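PDB 4WOK: UDP-glucose 4-epimerase from Brucella ovis, which catalyses the interconversion of UDP-glucose and UDP-galactose, probably using its bound NAD as the redox cofactor. Local coordinates for residues L15-A20 with V78-F83; V174-F179 with V259-G264. The protein carries 2 engineered substitutions. One frame throughout, in Å; residues are numbered along the deposited sequence.

Contact 1: residues L15-A20 with V78-F83; sequences LVVGGA and VAVIHF. With NAD (nicotinamide-adenine-dinucleotide), chain B.
The F83 ring turns its edge, not a face, to strand 15-17: CG1 of V16 lies near the ring plane, 3.9 Å from F83 CD2, and the backbone O of V17 sits at the same rim. C4D of the NAD nicotinamide ribose also lies near the ring plane, on the CD1 side. F83 CG stands beside its own backbone N (chi1 -64°), which directs the ring to the side of the sheet carrying V16 and I81, where helix 22-33 packs; there the ring also meets that of H243. The H82 imidazole goes to the other side, with L15, V17 and V80, where it packs against L110 of helix 96-116 and meets the F124 ring. CG1 of V17 approaches it obliquely, 4.2 Å from H82 ND1, while NE2 is held by T107.

Four backbone hydrogen bonds join the strands in parallel register, V16 facing I81, at an angle of 16°. They run from L15 N to A79 O, I81 N to L15 O (2.9 Å, nearly straight), V17 N to I81 O, and F83 N to V17 O (2.8 Å). This is the centre of a Rossmann fold: strand 13-17 leads into the glycine-rich turn, and strand 79-82 is its neighbour. At G18, phi 82° and the closeness of F83 leave no room for a side chain, and its CA comes to 3.4 Å from NAD O4B. F83 O lies 3.2 Å from NAD C3D. On the face carrying L15 and H82, V17 CG2 packs on V80 CG1 at 3.8 Å, and both side chains touch L110.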
ATOM      1  N   LEU A  15      -1.358  13.428  10.744  1.00 20.52           N
ATOM      2  CA  LEU A  15      -1.443  12.195  11.506  1.00 18.57           C
ATOM      3  C   LEU A  15      -1.312  11.000  10.555  1.00 22.01           C
ATOM      4  O   LEU A  15      -2.131  10.806   9.658  1.00 22.49           O
ATOM      5  CB  LEU A  15      -2.757  12.120  12.284  1.00 23.99           C
ATOM      6  CG  LEU A  15      -2.882  10.910  13.213  1.00 20.16           C
ATOM      7  CD1 LEU A  15      -1.922  11.087  14.392  1.00 22.25           C
ATOM      8  CD2 LEU A  15      -4.329  10.784  13.689  1.00 18.82           C
ATOM      9  N   VAL A  16      -0.266  10.217  10.748  1.00 17.98           N
ATOM     10  CA  VAL A  16      -0.019   9.064   9.894  1.00 17.48           C
ATOM     11  C   VAL A  16      -0.342   7.811  10.682  1.00 17.62           C
ATOM     12  O   VAL A  16       0.462   7.309  11.472  1.00 21.33           O
ATOM     13  CB  VAL A  16       1.426   9.031   9.385  1.00 18.97           C
ATOM     14  CG1 VAL A  16       1.591   7.922   8.358  1.00 21.00           C
ATOM     15  CG2 VAL A  16       1.803  10.396   8.763  1.00 19.86           C
ATOM     16  N   VAL A  17      -1.556   7.330  10.473  1.00 18.73           N
ATOM     17  CA  VAL A  17      -2.059   6.172  11.165  1.00 15.90           C
ATOM     18  C   VAL A  17      -1.520   4.915  10.466  1.00 16.81           C
ATOM     19  O   VAL A  17      -1.698   4.758   9.270  1.00 20.27           O
ATOM     20  CB  VAL A  17      -3.594   6.209  11.179  1.00 19.42           C
ATOM     21  CG1 VAL A  17      -4.124   5.047  11.943  1.00 18.94           C
ATOM     22  CG2 VAL A  17      -4.075   7.515  11.836  1.00 21.84           C
ATOM     23  N   GLY A  18      -0.850   4.036  11.203  1.00 15.72           N
ATOM     24  CA  GLY A  18      -0.115   2.945  10.571  1.00 16.80           C
ATOM     25  C   GLY A  18       1.255   3.414  10.091  1.00 19.09           C
ATOM     26  O   GLY A  18       1.911   2.754   9.278  1.00 17.19           O
ATOM     27  N   GLY A  19       1.701   4.555  10.611  1.00 18.14           N
ATOM     28  CA  GLY A  19       2.950   5.180  10.183  1.00 15.76           C
ATOM     29  C   GLY A  19       4.256   4.529  10.617  1.00 23.18           C
ATOM     30  O   GLY A  19       5.345   5.004  10.259  1.00 19.99           O
ATOM     31  N   ALA A  20       4.172   3.440  11.375  1.00 16.62           N
ATOM     32  CA  ALA A  20       5.373   2.681  11.747  1.00 17.69           C
ATOM     33  C   ALA A  20       5.632   1.523  10.777  1.00 17.72           C
ATOM     34  O   ALA A  20       6.642   0.804  10.886  1.00 19.41           O
ATOM     35  CB  ALA A  20       5.235   2.151  13.183  1.00 16.68           C
ATOM     36  N   VAL A  78      -3.801  18.582  10.134  1.00 23.38           N
ATOM     37  CA  VAL A  78      -4.432  19.155   8.951  1.00 29.06           C
ATOM     38  C   VAL A  78      -4.951  18.061   8.020  1.00 29.47           C
ATOM     39  O   VAL A  78      -5.747  18.328   7.121  1.00 26.10           O
ATOM     40  CB  VAL A  78      -3.464  20.060   8.169  1.00 35.14           C
ATOM     41  CG1 VAL A  78      -2.886  21.122   9.083  1.00 43.94           C
ATOM     42  CG2 VAL A  78      -2.355  19.219   7.540  1.00 31.34           C
ATOM     43  N   ALA A  79      -4.477  16.835   8.224  1.00 23.37           N
ATOM     44  CA  ALA A  79      -4.938  15.688   7.461  1.00 22.66           C
ATOM     45  C   ALA A  79      -4.597  14.412   8.214  1.00 22.96           C
ATOM     46  O   ALA A  79      -3.681  14.399   9.046  1.00 22.09           O
ATOM     47  CB  ALA A  79      -4.300  15.654   6.071  1.00 22.70           C
ATOM     48  N   VAL A  80      -5.323  13.344   7.892  1.00 19.53           N
ATOM     49  CA  VAL A  80      -5.075  12.017   8.442  1.00 19.49           C
ATOM     50  C   VAL A  80      -4.833  11.058   7.274  1.00 22.56           C
ATOM     51  O   VAL A  80      -5.627  11.008   6.341  1.00 25.02           O
ATOM     52  CB  VAL A  80      -6.263  11.527   9.302  1.00 22.67           C
ATOM     53  CG1 VAL A  80      -6.030  10.093   9.825  1.00 19.34           C
ATOM     54  CG2 VAL A  80      -6.506  12.488  10.457  1.00 22.57           C
ATOM     55  N   ILE A  81      -3.716  10.334   7.309  1.00 19.45           N
ATOM     56  CA  ILE A  81      -3.447   9.313   6.306  1.00 18.13           C
ATOM     57  C   ILE A  81      -3.580   7.945   6.983  1.00 18.68           C
ATOM     58  O   ILE A  81      -2.914   7.668   7.979  1.00 22.24           O
ATOM     59  CB  ILE A  81      -2.064   9.468   5.689  1.00 18.88           C
ATOM     60  CG1 ILE A  81      -1.823  10.937   5.295  1.00 19.89           C
ATOM     61  CG2 ILE A  81      -1.943   8.581   4.459  1.00 19.21           C
ATOM     62  CD1 ILE A  81      -0.468  11.162   4.665  1.00 23.52           C
ATOM     63  N   HIS A  82      -4.447   7.111   6.426  1.00 16.94           N
ATOM     64  CA  HIS A  82      -4.864   5.875   7.077  1.00 16.73           C
ATOM     65  C   HIS A  82      -4.216   4.679   6.384  1.00 21.26           C
ATOM     66  O   HIS A  82      -4.672   4.246   5.327  1.00 18.70           O
ATOM     67  CB  HIS A  82      -6.388   5.773   7.050  1.00 19.34           C
ATOM     68  CG  HIS A  82      -6.927   4.517   7.672  1.00 16.93           C
ATOM     69  ND1 HIS A  82      -6.171   3.716   8.497  1.00 18.97           N
ATOM     70  CD2 HIS A  82      -8.155   3.951   7.605  1.00 21.62           C
ATOM     71  CE1 HIS A  82      -6.912   2.690   8.904  1.00 23.81           C
ATOM     72  NE2 HIS A  82      -8.111   2.805   8.370  1.00 19.73           N
ATOM     73  N   PHE A  83      -3.136   4.171   6.975  1.00 16.90           N
ATOM     74  CA  PHE A  83      -2.462   2.952   6.510  1.00 16.42           C
ATOM     75  C   PHE A  83      -2.706   1.748   7.426  1.00 17.48           C
ATOM     76  O   PHE A  83      -2.164   0.671   7.192  1.00 23.43           O
ATOM     77  CB  PHE A  83      -0.943   3.134   6.454  1.00 17.02           C
ATOM     78  CG  PHE A  83      -0.462   4.159   5.461  1.00 21.97           C
ATOM     79  CD1 PHE A  83      -0.433   3.872   4.107  1.00 19.64           C
ATOM     80  CD2 PHE A  83       0.021   5.390   5.897  1.00 23.64           C
ATOM     81  CE1 PHE A  83       0.051   4.823   3.185  1.00 22.27           C
ATOM     82  CE2 PHE A  83       0.500   6.329   4.989  1.00 23.10           C
ATOM     83  CZ  PHE A  83       0.512   6.040   3.635  1.00 19.81           C
TER
HETATM   84  PA  NAD B 400       2.448  -2.734   7.197  1.00 18.84           P
HETATM   85  O1A NAD B 400       1.794  -3.834   8.011  1.00 20.23           O
HETATM   86  O2A NAD B 400       3.931  -2.540   7.084  1.00 19.51           O
HETATM   87  O5B NAD B 400       1.905  -1.272   7.952  1.00 21.21           O
HETATM   88  C5B NAD B 400       0.692  -1.474   8.642  1.00 15.40           C
HETATM   89  C4B NAD B 400       0.806  -0.563   9.893  1.00 15.82           C
HETATM   90  O4B NAD B 400      -0.469  -0.440  10.537  1.00 18.45           O
HETATM   91  C3B NAD B 400       1.754  -1.332  10.820  1.00 16.03           C
HETATM   92  O3B NAD B 400       2.706  -0.416  11.302  1.00 16.55           O
HETATM   93  C2B NAD B 400       0.802  -1.829  11.936  1.00 14.48           C
HETATM   94  O2B NAD B 400       1.455  -1.899  13.142  1.00 15.62           O
HETATM   95  C1B NAD B 400      -0.272  -0.681  11.944  1.00 14.01           C
HETATM   96  N9A NAD B 400      -1.590  -1.155  12.410  1.00 15.86           N
HETATM   97  C8A NAD B 400      -2.331  -2.279  11.985  1.00 17.63           C
HETATM   98  N7A NAD B 400      -3.510  -2.382  12.607  1.00 17.63           N
HETATM   99  C5A NAD B 400      -3.533  -1.282  13.475  1.00 20.33           C
HETATM  100  C6A NAD B 400      -4.498  -0.840  14.407  1.00 19.91           C
HETATM  101  N6A NAD B 400      -5.666  -1.545  14.587  1.00 14.20           N
HETATM  102  N1A NAD B 400      -4.270   0.283  15.127  1.00 18.63           N
HETATM  103  C2A NAD B 400      -3.085   0.945  14.919  1.00 14.25           C
HETATM  104  N3A NAD B 400      -2.065   0.632  14.069  1.00 15.49           N
HETATM  105  C4A NAD B 400      -2.348  -0.502  13.356  1.00 15.97           C
HETATM  106  O3  NAD B 400       1.587  -2.885   5.847  1.00 18.72           O
HETATM  107  PN  NAD B 400       1.941  -1.875   4.636  1.00 23.39           P
HETATM  108  O1N NAD B 400       2.746  -0.639   4.917  1.00 20.36           O
HETATM  109  O2N NAD B 400       2.123  -2.783   3.470  1.00 29.35           O
HETATM  110  O5D NAD B 400       0.439  -1.278   4.026  1.00 34.97           O
HETATM  111  C5D NAD B 400      -0.230  -0.537   4.922  1.00 36.16           C
HETATM  112  C4D NAD B 400      -1.451  -0.001   4.175  1.00 23.04           C
HETATM  113  O4D NAD B 400      -1.217  -0.130   2.713  1.00 21.98           O
HETATM  114  C3D NAD B 400      -2.670  -0.895   4.480  1.00 26.13           C
HETATM  115  O3D NAD B 400      -3.777  -0.052   4.421  1.00 30.12           O
HETATM  116  C2D NAD B 400      -2.648  -1.852   3.283  1.00 32.83           C
HETATM  117  O2D NAD B 400      -3.871  -2.370   2.940  1.00 40.86           O
HETATM  118  C1D NAD B 400      -2.317  -0.804   2.194  1.00 24.26           C
HETATM  119  N1N NAD B 400      -1.887  -1.556   0.911  1.00 25.24           N
HETATM  120  C2N NAD B 400      -0.631  -2.159   0.911  1.00 26.59           C
HETATM  121  C3N NAD B 400      -0.220  -2.852  -0.257  1.00 25.97           C
HETATM  122  C7N NAD B 400       1.134  -3.510  -0.270  1.00 31.14           C
HETATM  123  O7N NAD B 400       1.534  -4.092  -1.282  1.00 25.78           O
HETATM  124  N7N NAD B 400       1.911  -3.445   0.871  1.00 20.89           N
HETATM  125  C4N NAD B 400      -1.082  -2.919  -1.354  1.00 27.60           C
HETATM  126  C5N NAD B 400      -2.335  -2.307  -1.318  1.00 32.73           C
HETATM  127  C6N NAD B 400      -2.738  -1.620  -0.164  1.00 31.50           C

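Contact 2: residues V174-F179 with V259-G264. With NAD (nicotinamide-adenine-dinucleotide), chain B.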
ATOM      1  N   VAL A 174      -9.675  11.180  -0.000  1.00 26.40           N
ATOM      2  CA  VAL A 174      -9.108  10.632  -1.217  1.00 28.34           C
ATOM      3  C   VAL A 174      -8.811   9.184  -0.907  1.00 29.98           C
ATOM      4  O   VAL A 174      -8.110   8.896   0.066  1.00 26.55           O
ATOM      5  CB  VAL A 174      -7.816  11.341  -1.651  1.00 29.40           C
ATOM      6  CG1 VAL A 174      -7.182  10.636  -2.860  1.00 30.91           C
ATOM      7  CG2 VAL A 174      -8.082  12.812  -1.963  1.00 28.70           C
ATOM      8  N   ALA A 175      -9.358   8.282  -1.710  1.00 26.08           N
ATOM      9  CA  ALA A 175      -9.049   6.868  -1.578  1.00 26.46           C
ATOM     10  C   ALA A 175      -8.041   6.528  -2.658  1.00 30.53           C
ATOM     11  O   ALA A 175      -8.231   6.885  -3.818  1.00 32.13           O
ATOM     12  CB  ALA A 175     -10.309   6.010  -1.701  1.00 26.04           C
ATOM     13  N   LEU A 176      -6.958   5.857  -2.274  1.00 26.63           N
ATOM     14  CA  LEU A 176      -5.896   5.539  -3.219  1.00 28.35           C
ATOM     15  C   LEU A 176      -5.779   4.030  -3.387  1.00 33.87           C
ATOM     16  O   LEU A 176      -5.509   3.308  -2.425  1.00 26.68           O
ATOM     17  CB  LEU A 176      -4.567   6.138  -2.755  1.00 27.21           C
ATOM     18  CG  LEU A 176      -4.527   7.666  -2.637  1.00 29.16           C
ATOM     19  CD1 LEU A 176      -3.216   8.119  -2.000  1.00 32.56           C
ATOM     20  CD2 LEU A 176      -4.725   8.353  -3.996  1.00 28.13           C
ATOM     21  N   ARG A 177      -5.988   3.569  -4.618  1.00 26.88           N
ATOM     22  CA  ARG A 177      -6.008   2.146  -4.930  1.00 30.51           C
ATOM     23  C   ARG A 177      -4.737   1.742  -5.677  1.00 31.09           C
ATOM     24  O   ARG A 177      -4.347   2.387  -6.651  1.00 31.01           O
ATOM     25  CB  ARG A 177      -7.243   1.793  -5.779  1.00 30.93           C
ATOM     26  CG  ARG A 177      -8.583   2.221  -5.188  1.00 34.49           C
ATOM     27  CD  ARG A 177      -9.725   1.944  -6.171  1.00 33.31           C
ATOM     28  NE  ARG A 177     -11.027   2.371  -5.664  1.00 31.17           N
ATOM     29  CZ  ARG A 177     -12.019   2.808  -6.443  1.00 35.48           C
ATOM     30  NH1 ARG A 177     -11.854   2.874  -7.759  1.00 34.67           N
ATOM     31  NH2 ARG A 177     -13.176   3.174  -5.911  1.00 30.43           N
ATOM     32  N   TYR A 178      -4.089   0.675  -5.221  1.00 28.73           N
ATOM     33  CA  TYR A 178      -2.916   0.162  -5.924  1.00 32.48           C
ATOM     34  C   TYR A 178      -2.765  -1.315  -5.623  1.00 31.97           C
ATOM     35  O   TYR A 178      -3.419  -1.839  -4.713  1.00 29.53           O
ATOM     36  CB  TYR A 178      -1.654   0.937  -5.531  1.00 28.26           C
ATOM     37  CG  TYR A 178      -1.464   1.096  -4.030  1.00 26.25           C
ATOM     38  CD1 TYR A 178      -2.118   2.109  -3.323  1.00 29.72           C
ATOM     39  CD2 TYR A 178      -0.615   0.250  -3.332  1.00 26.22           C
ATOM     40  CE1 TYR A 178      -1.946   2.251  -1.962  1.00 28.68           C
ATOM     41  CE2 TYR A 178      -0.422   0.391  -1.976  1.00 25.60           C
ATOM     42  CZ  TYR A 178      -1.095   1.389  -1.292  1.00 31.67           C
ATOM     43  OH  TYR A 178      -0.910   1.522   0.067  1.00 28.91           O
ATOM     44  N   PHE A 179      -1.908  -1.989  -6.390  1.00 27.79           N
ATOM     45  CA  PHE A 179      -1.745  -3.434  -6.241  1.00 34.77           C
ATOM     46  C   PHE A 179      -0.618  -3.842  -5.286  1.00 41.08           C
ATOM     47  O   PHE A 179      -0.880  -4.348  -4.190  1.00 41.07           O
ATOM     48  CB  PHE A 179      -1.506  -4.080  -7.613  1.00 36.05           C
ATOM     49  CG  PHE A 179      -2.774  -4.405  -8.362  1.00 34.27           C
ATOM     50  CD1 PHE A 179      -3.622  -5.413  -7.911  1.00 36.06           C
ATOM     51  CD2 PHE A 179      -3.120  -3.706  -9.511  1.00 35.27           C
ATOM     52  CE1 PHE A 179      -4.789  -5.722  -8.596  1.00 38.71           C
ATOM     53  CE2 PHE A 179      -4.279  -4.010 -10.204  1.00 31.04           C
ATOM     54  CZ  PHE A 179      -5.116  -5.022  -9.745  1.00 32.49           C
ATOM     55  N   VAL A 259      -8.770   7.191  -6.844  1.00 34.91           N
ATOM     56  CA  VAL A 259      -7.936   6.978  -8.022  1.00 31.79           C
ATOM     57  C   VAL A 259      -6.942   5.821  -7.861  1.00 36.32           C
ATOM     58  O   VAL A 259      -6.514   5.505  -6.753  1.00 33.17           O
ATOM     59  CB  VAL A 259      -7.148   8.259  -8.394  1.00 39.20           C
ATOM     60  CG1 VAL A 259      -8.103   9.427  -8.655  1.00 42.28           C
ATOM     61  CG2 VAL A 259      -6.156   8.620  -7.310  1.00 38.93           C
ATOM     62  N   ASN A 260      -6.598   5.204  -8.991  1.00 36.03           N
ATOM     63  CA  ASN A 260      -5.564   4.184  -9.078  1.00 34.48           C
ATOM     64  C   ASN A 260      -4.159   4.773  -9.044  1.00 40.57           C
ATOM     65  O   ASN A 260      -3.923   5.855  -9.582  1.00 34.52           O
ATOM     66  CB  ASN A 260      -5.709   3.383 -10.371  1.00 35.68           C
ATOM     67  CG  ASN A 260      -6.989   2.579 -10.436  1.00 40.44           C
ATOM     68  OD1 ASN A 260      -7.574   2.227  -9.413  1.00 33.52           O
ATOM     69  ND2 ASN A 260      -7.422   2.263 -11.660  1.00 37.75           N
ATOM     70  N   LEU A 261      -3.229   4.044  -8.436  1.00 33.73           N
ATOM     71  CA  LEU A 261      -1.813   4.395  -8.465  1.00 30.54           C
ATOM     72  C   LEU A 261      -1.021   3.275  -9.124  1.00 35.12           C
ATOM     73  O   LEU A 261      -1.197   2.106  -8.789  1.00 34.19           O
ATOM     74  CB  LEU A 261      -1.281   4.646  -7.055  1.00 34.67           C
ATOM     75  CG  LEU A 261      -1.967   5.740  -6.236  1.00 35.15           C
ATOM     76  CD1 LEU A 261      -1.347   5.827  -4.855  1.00 30.27           C
ATOM     77  CD2 LEU A 261      -1.885   7.073  -6.957  1.00 33.26           C
ATOM     78  N   GLY A 262      -0.153   3.637 -10.066  1.00 32.03           N
ATOM     79  CA  GLY A 262       0.685   2.670 -10.742  1.00 32.59           C
ATOM     80  C   GLY A 262       1.383   3.242 -11.965  1.00 37.39           C
ATOM     81  O   GLY A 262       1.281   4.431 -12.256  1.00 39.58           O
ATOM     82  N   THR A 263       2.097   2.382 -12.677  1.00 40.09           N
ATOM     83  CA  THR A 263       2.815   2.779 -13.882  1.00 41.84           C
ATOM     84  C   THR A 263       1.968   2.611 -15.137  1.00 44.63           C
ATOM     85  O   THR A 263       2.284   3.168 -16.194  1.00 49.43           O
ATOM     86  CB  THR A 263       4.076   1.945 -14.076  1.00 42.19           C
ATOM     87  OG1 THR A 263       3.698   0.571 -14.205  1.00 37.18           O
ATOM     88  CG2 THR A 263       5.011   2.102 -12.904  1.00 35.46           C
ATOM     89  N   GLY A 264       0.916   1.806 -15.024  1.00 40.49           N
ATOM     90  CA  GLY A 264       0.079   1.479 -16.165  1.00 47.36           C
ATOM     91  C   GLY A 264       0.615   0.290 -16.940  1.00 51.14           C
ATOM     92  O   GLY A 264      -0.007  -0.171 -17.898  1.00 54.80           O
TER
HETATM   93  PA  NAD B 400       2.448  -2.734   7.197  1.00 18.84           P
HETATM   94  O1A NAD B 400       1.794  -3.834   8.011  1.00 20.23           O
HETATM   95  O2A NAD B 400       3.931  -2.540   7.084  1.00 19.51           O
HETATM   96  O5B NAD B 400       1.905  -1.272   7.952  1.00 21.21           O
HETATM   97  C5B NAD B 400       0.692  -1.474   8.642  1.00 15.40           C
HETATM   98  C4B NAD B 400       0.806  -0.563   9.893  1.00 15.82           C
HETATM   99  O4B NAD B 400      -0.469  -0.440  10.537  1.00 18.45           O
HETATM  100  C3B NAD B 400       1.754  -1.332  10.820  1.00 16.03           C
HETATM  101  O3B NAD B 400       2.706  -0.416  11.302  1.00 16.55           O
HETATM  102  C2B NAD B 400       0.802  -1.829  11.936  1.00 14.48           C
HETATM  103  O2B NAD B 400       1.455  -1.899  13.142  1.00 15.62           O
HETATM  104  C1B NAD B 400      -0.272  -0.681  11.944  1.00 14.01           C
HETATM  105  N9A NAD B 400      -1.590  -1.155  12.410  1.00 15.86           N
HETATM  106  C8A NAD B 400      -2.331  -2.279  11.985  1.00 17.63           C
HETATM  107  N7A NAD B 400      -3.510  -2.382  12.607  1.00 17.63           N
HETATM  108  C5A NAD B 400      -3.533  -1.282  13.475  1.00 20.33           C
HETATM  109  C6A NAD B 400      -4.498  -0.840  14.407  1.00 19.91           C
HETATM  110  N6A NAD B 400      -5.666  -1.545  14.587  1.00 14.20           N
HETATM  111  N1A NAD B 400      -4.270   0.283  15.127  1.00 18.63           N
HETATM  112  C2A NAD B 400      -3.085   0.945  14.919  1.00 14.25           C
HETATM  113  N3A NAD B 400      -2.065   0.632  14.069  1.00 15.49           N
HETATM  114  C4A NAD B 400      -2.348  -0.502  13.356  1.00 15.97           C
HETATM  115  O3  NAD B 400       1.587  -2.885   5.847  1.00 18.72           O
HETATM  116  PN  NAD B 400       1.941  -1.875   4.636  1.00 23.39           P
HETATM  117  O1N NAD B 400       2.746  -0.639   4.917  1.00 20.36           O
HETATM  118  O2N NAD B 400       2.123  -2.783   3.470  1.00 29.35           O
HETATM  119  O5D NAD B 400       0.439  -1.278   4.026  1.00 34.97           O
HETATM  120  C5D NAD B 400      -0.230  -0.537   4.922  1.00 36.16           C
HETATM  121  C4D NAD B 400      -1.451  -0.001   4.175  1.00 23.04           C
HETATM  122  O4D NAD B 400      -1.217  -0.130   2.713  1.00 21.98           O
HETATM  123  C3D NAD B 400      -2.670  -0.895   4.480  1.00 26.13           C
HETATM  124  O3D NAD B 400      -3.777  -0.052   4.421  1.00 30.12           O
HETATM  125  C2D NAD B 400      -2.648  -1.852   3.283  1.00 32.83           C
HETATM  126  O2D NAD B 400      -3.871  -2.370   2.940  1.00 40.86           O
HETATM  127  C1D NAD B 400      -2.317  -0.804   2.194  1.00 24.26           C
HETATM  128  N1N NAD B 400      -1.887  -1.556   0.911  1.00 25.24           N
HETATM  129  C2N NAD B 400      -0.631  -2.159   0.911  1.00 26.59           C
HETATM  130  C3N NAD B 400      -0.220  -2.852  -0.257  1.00 25.97           C
HETATM  131  C7N NAD B 400       1.134  -3.510  -0.270  1.00 31.14           C
HETATM  132  O7N NAD B 400       1.534  -4.092  -1.282  1.00 25.78           O
HETATM  133  N7N NAD B 400       1.911  -3.445   0.871  1.00 20.89           N
HETATM  134  C4N NAD B 400      -1.082  -2.919  -1.354  1.00 27.60           C
HETATM  135  C5N NAD B 400      -2.335  -2.307  -1.318  1.00 32.73           C
HETATM  136  C6N NAD B 400      -2.738  -1.620  -0.164  1.00 31.50           C
HETATM  137  O   HOH W   1      -1.015  -0.746  -8.592  1.00 40.38           O
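Backbone hydrogen bonds pair the strands in parallel: V259 N gives to A175 O, R177 N to V259 O (2.9 Å, nearly straight at 177°), and L261 N to R177 O (2.7 Å). Water 1 continues the link, accepting from F179 N and donating to L261 O at 2.9 Å.

The apolar contacts lie on the side facing helix 236-251. L176 CD2 and V259 CG2 meet at 3.6 Å, the two side chains running alongside each other, and L261 CD1 reaches L176 CB at 3.9 Å. Y178 CB rests against L261 CB.

Polar side chains occupy the other face. N260 OD1 comes to 3.7 Å from R177 CB, with amide and guanidinium planes 53° apart; Y131 OH bonds both N260 OD1 and R177 NH1, and E159 forms a salt bridge with R177 NH2.

Cofactor contacts come from Y178 and F179. With chi1 at 49°, the Y178 ring swings to the nicotinamide, CE2 3.4 Å from NAD C5N, and its OH is bonded to S125. F179 O is 3.2 Å from NAD C4N, the carbon that exchanges hydride in NAD enzymes, which places Y178 and F179, at the C-terminal side of the parallel sheet, at the nicotinamide site of the Rossmann-fold epimerase.

Overall arrangement
Both contacts belong to one seven-stranded parallel sheet, ordered 57-59, 37-42, 13-17, 79-82, 121-125, 172-177, 257-260. Contact 1 joins its third and fourth strands and contact 2 its last two, with strand 121-125 between the pairs. Their centres are about 17 Å apart and their nearest atoms about 5 Å, without touching. Along the chain they follow in series, contact 1 closing before contact 2 opens. A single NAD lies at the C-terminal side of the sheet: residues 15-20 with 78-83 meet its ribose groups, whereas 174-179 reaches the nicotinamide. S125 and H243 each touch both contacts and so bridge the two places; the shared NAD ties them into one cofactor site.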